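Local coordinates for protein mandelate racemase/muconate lactonizing enzyme (Roseovarius nubinhibens, PDB 2QDD) that is of unknown function but, as a magnesium-binding member of the enolase superfamily, probably acts on a carboxylate substrate through an enolate intermediate, at residues Gln224-Cys229 with Trp256-Cys261; Glu208-Val213 with Ala230-Arg235; Glu220-Cys223 with Gln228-His231; Ser250-Ala255 with Asn269-Leu274. All coordinates share one frame; numbering follows the deposited sequence.

Interaction 1. Residues Gln224-Cys229 with Trp256-Cys261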
# COMPACT_ATOMS: atom_id res chain seq x y z
N GLN A 224 16.40 -5.89 -16.96
CA GLN A 224 17.67 -6.11 -16.28
C GLN A 224 17.50 -6.32 -14.77
O GLN A 224 18.28 -7.04 -14.14
CB GLN A 224 18.60 -4.93 -16.53
CG GLN A 224 19.96 -5.30 -17.09
CD GLN A 224 20.36 -4.43 -18.27
OE1 GLN A 224 20.22 -3.21 -18.24
NE2 GLN A 224 20.85 -5.07 -19.33
N THR A 225 16.49 -5.66 -14.21
CA THR A 225 16.27 -5.65 -12.76
C THR A 225 14.87 -6.18 -12.44
O THR A 225 13.98 -6.17 -13.29
CB THR A 225 16.41 -4.22 -12.17
OG1 THR A 225 15.29 -3.43 -12.55
CG2 THR A 225 17.70 -3.54 -12.64
N LEU A 226 14.71 -6.62 -11.19
CA LEU A 226 13.42 -7.03 -10.64
C LEU A 226 12.35 -5.94 -10.68
O LEU A 226 11.22 -6.20 -11.09
CB LEU A 226 13.61 -7.57 -9.21
CG LEU A 226 12.37 -7.88 -8.36
CD1 LEU A 226 11.58 -8.99 -8.99
CD2 LEU A 226 12.78 -8.27 -6.96
N ASP A 227 12.73 -4.73 -10.25
CA ASP A 227 11.88 -3.52 -10.34
C ASP A 227 11.28 -3.28 -11.72
O ASP A 227 10.09 -3.01 -11.86
CB ASP A 227 12.68 -2.29 -9.93
CG ASP A 227 12.29 -1.75 -8.57
OD1 ASP A 227 13.14 -1.77 -7.66
OD2 ASP A 227 11.13 -1.29 -8.42
N GLN A 228 12.13 -3.37 -12.74
CA GLN A 228 11.72 -3.18 -14.11
C GLN A 228 10.81 -4.31 -14.58
O GLN A 228 9.83 -4.08 -15.29
CB GLN A 228 12.95 -3.08 -15.01
CG GLN A 228 13.65 -1.73 -14.98
CD GLN A 228 14.97 -1.76 -15.73
OE1 GLN A 228 15.07 -2.33 -16.81
NE2 GLN A 228 15.98 -1.14 -15.15
N CYS A 229 11.14 -5.54 -14.18
CA CYS A 229 10.37 -6.72 -14.55
C CYS A 229 8.97 -6.75 -13.93
O CYS A 229 8.00 -7.14 -14.59
CB CYS A 229 11.14 -8.00 -14.19
SG CYS A 229 12.49 -8.38 -15.35
N TRP A 256 8.34 -12.49 -4.90
CA TRP A 256 7.07 -13.03 -4.43
C TRP A 256 6.10 -11.95 -3.91
O TRP A 256 4.93 -11.94 -4.30
CB TRP A 256 7.29 -14.13 -3.38
CG TRP A 256 6.01 -14.56 -2.76
CD1 TRP A 256 5.08 -15.41 -3.30
CD2 TRP A 256 5.47 -14.13 -1.50
NE1 TRP A 256 4.01 -15.54 -2.45
CE2 TRP A 256 4.22 -14.76 -1.34
CE3 TRP A 256 5.93 -13.26 -0.50
CZ2 TRP A 256 3.43 -14.56 -0.21
CZ3 TRP A 256 5.13 -13.05 0.62
CH2 TRP A 256 3.89 -13.71 0.76
N SER A 257 6.59 -11.07 -3.04
CA SER A 257 5.75 -10.05 -2.42
C SER A 257 5.32 -8.92 -3.35
O SER A 257 4.31 -8.26 -3.10
CB SER A 257 6.40 -9.49 -1.14
OG SER A 257 7.67 -8.95 -1.42
N ARG A 258 6.08 -8.70 -4.43
CA ARG A 258 5.69 -7.75 -5.48
C ARG A 258 4.72 -8.36 -6.50
O ARG A 258 4.11 -7.63 -7.28
CB ARG A 258 6.93 -7.24 -6.24
CG ARG A 258 7.82 -6.29 -5.47
CD ARG A 258 9.21 -6.28 -6.08
NE ARG A 258 9.99 -5.10 -5.70
CZ ARG A 258 9.98 -3.94 -6.36
NH1 ARG A 258 10.73 -2.94 -5.92
NH2 ARG A 258 9.23 -3.78 -7.44
N GLY A 259 4.60 -9.69 -6.50
CA GLY A 259 3.85 -10.41 -7.53
C GLY A 259 4.48 -10.33 -8.92
O GLY A 259 3.77 -10.25 -9.92
N ALA A 260 5.81 -10.38 -8.96
CA ALA A 260 6.58 -10.04 -10.15
C ALA A 260 6.63 -11.15 -11.19
O ALA A 260 6.98 -10.90 -12.34
CB ALA A 260 7.99 -9.65 -9.76
N CYS A 261 6.30 -12.37 -10.77
CA CYS A 261 6.53 -13.56 -11.59
C CYS A 261 5.60 -14.71 -11.23
O CYS A 261 4.98 -14.72 -10.17
CB CYS A 261 8.00 -13.99 -11.54
SG CYS A 261 8.60 -14.54 -9.94
O HOH W 1 8.18 -1.91 -9.91
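Asp227 and Arg258 bring their flat groups together almost at right angles, the carboxylate and guanidinium planes standing 84° apart. One oxygen carries the bridge: Asp227 OD2 lies at the edge of the guanidinium, 3.0 Å from Arg258 NH1 and 3.3 Å from Arg258 NH2. Both bonds are weak and bent, with an N-H...O angle of 139° at NH1. The arginine chain, extended from CG to NE, spans the gap between the two helices. Water 1, in the guanidinium plane, accepts from Arg258 NH2 at 3.3 Å and donates to Asp227 O at 2.9 Å. A smaller apolar patch adjoins the charges. With CG swung away from its backbone N (chi1 172°), Leu226 lays CD1 on Ala260 CB, 3.7 Å away, while its other methyl only grazes Arg258 CD. Gly259, in a Schellman motif, turns the chain out of helix 249-258 to present Ala260. Trp256 of a neighbouring subunit packs on Asp227. The acid stands in the first turn of helix 226-233 and the base in the last turn of helix 249-258, so the helix ends probably favour both charges, and the weak bonds suggest a mainly electrostatic bridge.

Interaction 2. Residues Glu208-Val213 with Ala230-Arg235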
# COMPACT_ATOMS: atom_id res chain seq x y z
N GLU A 208 5.43 -2.49 -25.19
CA GLU A 208 5.03 -2.33 -26.59
C GLU A 208 4.92 -3.64 -27.37
O GLU A 208 3.90 -3.87 -28.02
CB GLU A 208 5.93 -1.34 -27.33
CG GLU A 208 5.57 -1.15 -28.80
CD GLU A 208 6.65 -0.44 -29.61
OE1 GLU A 208 7.78 -0.27 -29.09
OE2 GLU A 208 6.36 -0.05 -30.76
N VAL A 209 5.94 -4.50 -27.32
CA VAL A 209 5.82 -5.80 -27.99
C VAL A 209 4.81 -6.77 -27.39
O VAL A 209 4.05 -7.39 -28.13
CB VAL A 209 7.17 -6.46 -28.49
CG1 VAL A 209 8.39 -5.56 -28.31
CG2 VAL A 209 7.39 -7.85 -27.93
N LEU A 210 4.77 -6.88 -26.06
CA LEU A 210 3.90 -7.85 -25.40
C LEU A 210 2.43 -7.47 -25.44
O LEU A 210 1.57 -8.34 -25.40
CB LEU A 210 4.35 -8.16 -23.97
CG LEU A 210 5.70 -8.85 -23.80
CD1 LEU A 210 6.03 -9.07 -22.34
CD2 LEU A 210 5.72 -10.17 -24.55
N ASN A 211 2.14 -6.17 -25.54
CA ASN A 211 0.77 -5.72 -25.77
C ASN A 211 0.38 -5.60 -27.25
O ASN A 211 -0.73 -5.17 -27.56
CB ASN A 211 0.47 -4.43 -25.00
CG ASN A 211 0.47 -4.63 -23.49
OD1 ASN A 211 0.24 -5.74 -23.01
ND2 ASN A 211 0.72 -3.57 -22.74
N SER A 212 1.28 -5.99 -28.15
CA SER A 212 1.00 -6.04 -29.58
C SER A 212 0.71 -7.45 -30.08
O SER A 212 0.38 -7.66 -31.25
CB SER A 212 2.16 -5.45 -30.37
OG SER A 212 2.42 -4.12 -29.96
N VAL A 213 0.82 -8.41 -29.17
CA VAL A 213 1.04 -9.81 -29.51
C VAL A 213 -0.10 -10.66 -28.91
O VAL A 213 -0.55 -10.39 -27.79
CB VAL A 213 2.47 -10.24 -29.05
CG1 VAL A 213 2.48 -11.44 -28.13
CG2 VAL A 213 3.40 -10.41 -30.22
N ALA A 230 8.87 -6.32 -12.68
CA ALA A 230 7.60 -6.20 -11.96
C ALA A 230 6.70 -5.12 -12.55
O ALA A 230 5.47 -5.24 -12.54
CB ALA A 230 7.86 -5.93 -10.48
N HIS A 231 7.33 -4.05 -13.05
CA HIS A 231 6.65 -2.99 -13.78
C HIS A 231 5.96 -3.51 -15.04
O HIS A 231 4.77 -3.27 -15.23
CB HIS A 231 7.63 -1.86 -14.13
CG HIS A 231 7.00 -0.68 -14.81
ND1 HIS A 231 6.65 0.46 -14.14
CD2 HIS A 231 6.67 -0.48 -16.11
CE1 HIS A 231 6.12 1.33 -14.99
NE2 HIS A 231 6.12 0.78 -16.19
N VAL A 232 6.72 -4.23 -15.87
CA VAL A 232 6.22 -4.87 -17.09
C VAL A 232 5.05 -5.84 -16.80
O VAL A 232 4.03 -5.80 -17.49
CB VAL A 232 7.36 -5.61 -17.84
CG1 VAL A 232 6.84 -6.42 -19.01
CG2 VAL A 232 8.40 -4.62 -18.31
N ALA A 233 5.22 -6.67 -15.77
CA ALA A 233 4.25 -7.70 -15.40
C ALA A 233 2.87 -7.15 -15.07
O ALA A 233 1.87 -7.77 -15.42
CB ALA A 233 4.78 -8.53 -14.23
N ARG A 234 2.83 -5.99 -14.42
CA ARG A 234 1.59 -5.26 -14.13
C ARG A 234 0.83 -4.76 -15.37
O ARG A 234 -0.36 -4.45 -15.29
CB ARG A 234 1.87 -4.08 -13.20
CG ARG A 234 2.07 -4.50 -11.76
CD ARG A 234 2.00 -3.30 -10.81
NE ARG A 234 3.24 -2.53 -10.79
CZ ARG A 234 4.30 -2.80 -10.03
NH1 ARG A 234 4.31 -3.84 -9.21
NH2 ARG A 234 5.37 -2.02 -10.10
N ARG A 235 1.52 -4.70 -16.51
CA ARG A 235 1.05 -3.99 -17.68
C ARG A 235 0.80 -4.91 -18.89
O ARG A 235 0.28 -4.46 -19.91
CB ARG A 235 2.04 -2.88 -18.06
CG ARG A 235 2.23 -1.80 -16.99
CD ARG A 235 2.54 -0.45 -17.61
NE ARG A 235 1.37 0.13 -18.27
CZ ARG A 235 1.41 1.01 -19.27
NH1 ARG A 235 2.56 1.44 -19.76
NH2 ARG A 235 0.28 1.46 -19.79
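Asn211 reaches across to the backbone of Arg235, and this is the polar part of the contact. Its ND2 donates to Arg235 O over 3.0 Å with an N-H...O angle of 157°. The acceptor lies in the amide plane of Asn211, so the N-H is well aimed, although the donor stands tilted by 33° from the carbonyl plane of Arg235. With CG anti to its own carbonyl carbon (chi1 -67°), Asn211 turns its amide toward the other helix just where helix 203-210 gives out. The amide is not devoted to this bond alone, since its strongest polar partner is Ala237 of a neighbouring subunit.

The apolar part is slight. Leu210 CD1 comes to 4.3 Å from Val232 CG1, a light touch between two buried side chains, and Val236 fills in beside both Leu210 and Asn211.

Charged interactions run outward. The guanidinium of Arg235 turns to the neighbouring subunit, where NH1 forms a salt bridge with Glu262 and NH2 bonds to the carbonyls of Val236 and Asn238. The Arg235 carbonyl thus binds within the chain, while the guanidinium of the same residue bonds to the neighbouring subunit.

Helices 203-210 and 226-233 follow the adjacent parallel strands 192-196 and 218-220 of the barrel; the contact joins their C-terminal ends, just ahead of the turns leading into strands 218-220 and 240-242.

Interaction 3. Residues Glu220-Cys223 with Gln228-His231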
# COMPACT_ATOMS: atom_id res chain seq x y z
N GLU A 220 10.75 -14.96 -20.50
CA GLU A 220 11.83 -15.09 -19.54
C GLU A 220 12.61 -13.79 -19.45
O GLU A 220 13.11 -13.28 -20.46
CB GLU A 220 12.75 -16.26 -19.91
CG GLU A 220 13.75 -16.64 -18.82
CD GLU A 220 14.83 -17.59 -19.31
OE1 GLU A 220 14.51 -18.48 -20.14
OE2 GLU A 220 15.99 -17.46 -18.87
N GLN A 221 12.66 -13.26 -18.22
CA GLN A 221 13.49 -12.11 -17.82
C GLN A 221 13.63 -11.00 -18.89
O GLN A 221 14.68 -10.86 -19.51
CB GLN A 221 14.85 -12.58 -17.28
CG GLN A 221 15.71 -11.48 -16.65
CD GLN A 221 15.50 -11.31 -15.17
OE1 GLN A 221 15.47 -12.27 -14.41
NE2 GLN A 221 15.40 -10.05 -14.74
N PRO A 222 12.54 -10.24 -19.11
CA PRO A 222 12.58 -9.27 -20.21
C PRO A 222 13.54 -8.10 -19.96
O PRO A 222 14.13 -7.58 -20.90
CB PRO A 222 11.12 -8.80 -20.32
CG PRO A 222 10.53 -9.04 -18.98
CD PRO A 222 11.25 -10.22 -18.39
N CYS A 223 13.71 -7.73 -18.69
CA CYS A 223 14.48 -6.55 -18.31
C CYS A 223 15.58 -6.88 -17.30
O CYS A 223 15.68 -8.02 -16.84
CB CYS A 223 13.53 -5.48 -17.74
SG CYS A 223 12.21 -4.96 -18.88
N GLN A 228 12.13 -3.37 -12.74
CA GLN A 228 11.72 -3.18 -14.11
C GLN A 228 10.81 -4.31 -14.58
O GLN A 228 9.83 -4.08 -15.29
CB GLN A 228 12.95 -3.08 -15.01
CG GLN A 228 13.65 -1.73 -14.98
CD GLN A 228 14.97 -1.76 -15.73
OE1 GLN A 228 15.07 -2.33 -16.81
NE2 GLN A 228 15.98 -1.14 -15.15
N CYS A 229 11.14 -5.54 -14.18
CA CYS A 229 10.37 -6.72 -14.55
C CYS A 229 8.97 -6.75 -13.93
O CYS A 229 8.00 -7.14 -14.59
CB CYS A 229 11.14 -8.00 -14.19
SG CYS A 229 12.49 -8.38 -15.35
N ALA A 230 8.87 -6.32 -12.68
CA ALA A 230 7.60 -6.20 -11.96
C ALA A 230 6.70 -5.12 -12.55
O ALA A 230 5.47 -5.24 -12.54
CB ALA A 230 7.86 -5.93 -10.48
N HIS A 231 7.33 -4.05 -13.05
CA HIS A 231 6.65 -2.99 -13.78
C HIS A 231 5.96 -3.51 -15.04
O HIS A 231 4.77 -3.27 -15.23
CB HIS A 231 7.63 -1.86 -14.13
CG HIS A 231 7.00 -0.68 -14.81
ND1 HIS A 231 6.65 0.46 -14.14
CD2 HIS A 231 6.67 -0.48 -16.11
CE1 HIS A 231 6.12 1.33 -14.99
NE2 HIS A 231 6.12 0.78 -16.19
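The carboxamide of Gln221 has Cys229 SG standing well off its plane, above the nitrogen, at 3.4 Å from NE2. At its edge the same nitrogen donates to Cys223 O, which lies within 2° of the amide plane; the bond is 2.9 Å long and nearly straight at 170°. The amide's other end, OE1, accepts from the backbone N of Asp243, so bonds at both ends fix the rotation of the group. The bend at chi2 (91°) folds the chain back to make this possible, although the first bond of the side chain leaves in the other direction. The flat group of Gln228 approaches differently, its OE1 resting 3.6 Å from Cys223 CB.

All this happens in the turn that leaves strand 218-220 and enters helix 226-233, a beta-to-alpha loop at the C-terminal end of the barrel strands, where enolase-superfamily enzymes carry their metal ligands. Glu220, a magnesium ligand, ends the strand. Gln221 follows directly and, through its bond to Asp243, another magnesium ligand, ties neighbouring loops of the site together in the second shell.

Cys229 SG packs against the turn from the helix side. Cys223 N points at it in a weak N-H...S bond of 3.6 Å, and Pro222 CD packs on it at 3.8 Å. The two cysteines form no disulfide: Cys223 SG, held anti to its carbonyl carbon, lies 4.9 Å from Cys229 SG, and against Gln228 it is Cys223 CB that packs, 3.7 Å from Gln228 CB.

Interaction 4. Residues Ser250-Ala255 with Asn269-Leu274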
# COMPACT_ATOMS: atom_id res chain seq x y z
N SER A 250 16.54 -13.56 -0.46
CA SER A 250 15.79 -12.33 -0.22
C SER A 250 15.27 -11.66 -1.50
O SER A 250 14.25 -10.97 -1.46
CB SER A 250 16.64 -11.34 0.58
OG SER A 250 17.74 -10.90 -0.18
N ASP A 251 15.98 -11.88 -2.61
CA ASP A 251 15.50 -11.47 -3.94
C ASP A 251 14.28 -12.25 -4.41
O ASP A 251 13.46 -11.72 -5.16
CB ASP A 251 16.62 -11.57 -4.98
CG ASP A 251 17.83 -10.69 -4.66
OD1 ASP A 251 18.96 -11.08 -5.03
OD2 ASP A 251 17.64 -9.62 -4.04
N HIS A 252 14.18 -13.51 -3.98
CA HIS A 252 13.04 -14.37 -4.32
C HIS A 252 11.82 -13.98 -3.50
O HIS A 252 10.70 -13.91 -4.02
CB HIS A 252 13.40 -15.84 -4.11
CG HIS A 252 14.48 -16.33 -5.02
ND1 HIS A 252 15.81 -16.09 -4.78
CD2 HIS A 252 14.42 -17.02 -6.18
CE1 HIS A 252 16.54 -16.63 -5.75
NE2 HIS A 252 15.71 -17.20 -6.62
N LEU A 253 12.06 -13.75 -2.21
CA LEU A 253 11.12 -13.14 -1.28
C LEU A 253 10.56 -11.81 -1.76
O LEU A 253 9.36 -11.55 -1.64
CB LEU A 253 11.82 -12.93 0.07
CG LEU A 253 11.19 -13.49 1.34
CD1 LEU A 253 10.73 -14.93 1.16
CD2 LEU A 253 12.18 -13.38 2.49
N ALA A 254 11.44 -10.96 -2.30
CA ALA A 254 11.05 -9.71 -2.95
C ALA A 254 10.20 -9.91 -4.20
O ALA A 254 9.20 -9.22 -4.37
CB ALA A 254 12.29 -8.88 -3.28
N ALA A 255 10.60 -10.84 -5.06
CA ALA A 255 9.84 -11.17 -6.28
C ALA A 255 8.43 -11.66 -5.94
O ALA A 255 7.46 -11.27 -6.59
CB ALA A 255 10.58 -12.23 -7.11
N ASN A 269 25.13 -22.08 -9.51
CA ASN A 269 26.23 -21.12 -9.64
C ASN A 269 25.83 -19.65 -9.47
O ASN A 269 26.66 -18.82 -9.12
CB ASN A 269 27.01 -21.33 -10.94
CG ASN A 269 28.47 -20.86 -10.84
OD1 ASN A 269 28.82 -19.79 -11.33
ND2 ASN A 269 29.31 -21.65 -10.18
N ARG A 270 24.56 -19.34 -9.71
CA ARG A 270 24.01 -18.02 -9.36
C ARG A 270 23.68 -17.87 -7.87
O ARG A 270 23.95 -16.83 -7.27
CB ARG A 270 22.80 -17.68 -10.24
CG ARG A 270 22.16 -16.32 -9.94
CD ARG A 270 21.14 -15.87 -10.99
NE ARG A 270 20.33 -16.94 -11.58
CZ ARG A 270 19.30 -17.55 -11.00
NH1 ARG A 270 18.92 -17.23 -9.77
NH2 ARG A 270 18.64 -18.50 -11.65
N VAL A 271 23.11 -18.92 -7.26
CA VAL A 271 22.58 -18.82 -5.90
C VAL A 271 23.51 -19.33 -4.80
O VAL A 271 23.26 -19.09 -3.61
CB VAL A 271 21.16 -19.43 -5.76
CG1 VAL A 271 20.21 -18.82 -6.78
CG2 VAL A 271 21.20 -20.96 -5.90
N GLY A 272 24.57 -20.04 -5.18
CA GLY A 272 25.61 -20.43 -4.23
C GLY A 272 25.60 -21.87 -3.78
O GLY A 272 26.07 -22.19 -2.69
N GLY A 273 25.07 -22.75 -4.63
CA GLY A 273 25.16 -24.18 -4.37
C GLY A 273 23.81 -24.85 -4.26
O GLY A 273 22.78 -24.26 -4.55
N LEU A 274 23.84 -26.11 -3.82
CA LEU A 274 22.68 -26.97 -3.78
C LEU A 274 21.87 -26.72 -2.52
O LEU A 274 20.64 -26.82 -2.54
CB LEU A 274 23.15 -28.43 -3.81
CG LEU A 274 22.72 -29.43 -4.89
CD1 LEU A 274 22.27 -28.77 -6.20
CD2 LEU A 274 23.87 -30.39 -5.13
O HOH W 2 16.77 -18.85 -8.49
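His252 and Arg270 meet through a single water, and that bridge is the close-fitting part of the contact. Water 2 sits 2.7 Å from His252 NE2 and 3.0 Å from Arg270 NH1, accepting from the arginine; it lies in the plane of both flat groups, at the edge of each. Direct approach is much looser, with His252 NE2 and Arg270 NH1 4.5 Å apart and edge turned to edge. Equally loose is the flank at Val271, whose CG1 comes obliquely to 4.4 Å from His252 CE1. The water gives the two buried polar groups a common partner where they do not bond directly.

His252 ND1 bonds to Glu248 O, just ahead of helix 249-258, and Ile280 and Trp289 pack about the ring. Arg270, bent at chi3 (35°), sends NH1 to the carbonyl of Leu246 and NH2 into a salt bridge with Asp243. Since Asp243 is a magnesium ligand, the arginine is a second-shell residue, and the single water links it to His252 on helix 249-258. Such a layered network behind a carboxylate ligand fits the metal site at the C-terminal ends of the strands in an enolase-superfamily barrel.

Helix 226-233 is common to interactions 1, 2 and 3, and helix 249-258 joins interaction 1 to interaction 4. Interactions 1 and 3 lie closest, their centres 6 Å apart, with Cys229 in both; interaction 2 continues down the helix, where Val232 CG2 meets Cys223 SG of interaction 3 at 3.9 Å. Leu226 CD2 lies 3.8 Å from Ala254 CB, linking interaction 1 to the helix of interaction 4, whose centre is about 14 Å away. Interactions 3 and 4 do not touch, yet both converge on Asp243, Gln221 OE1 at its backbone N and Arg270 NH2 at its carboxylate, supporting the magnesium site. Interactions 1, 2 and 3 also touch a neighbouring subunit.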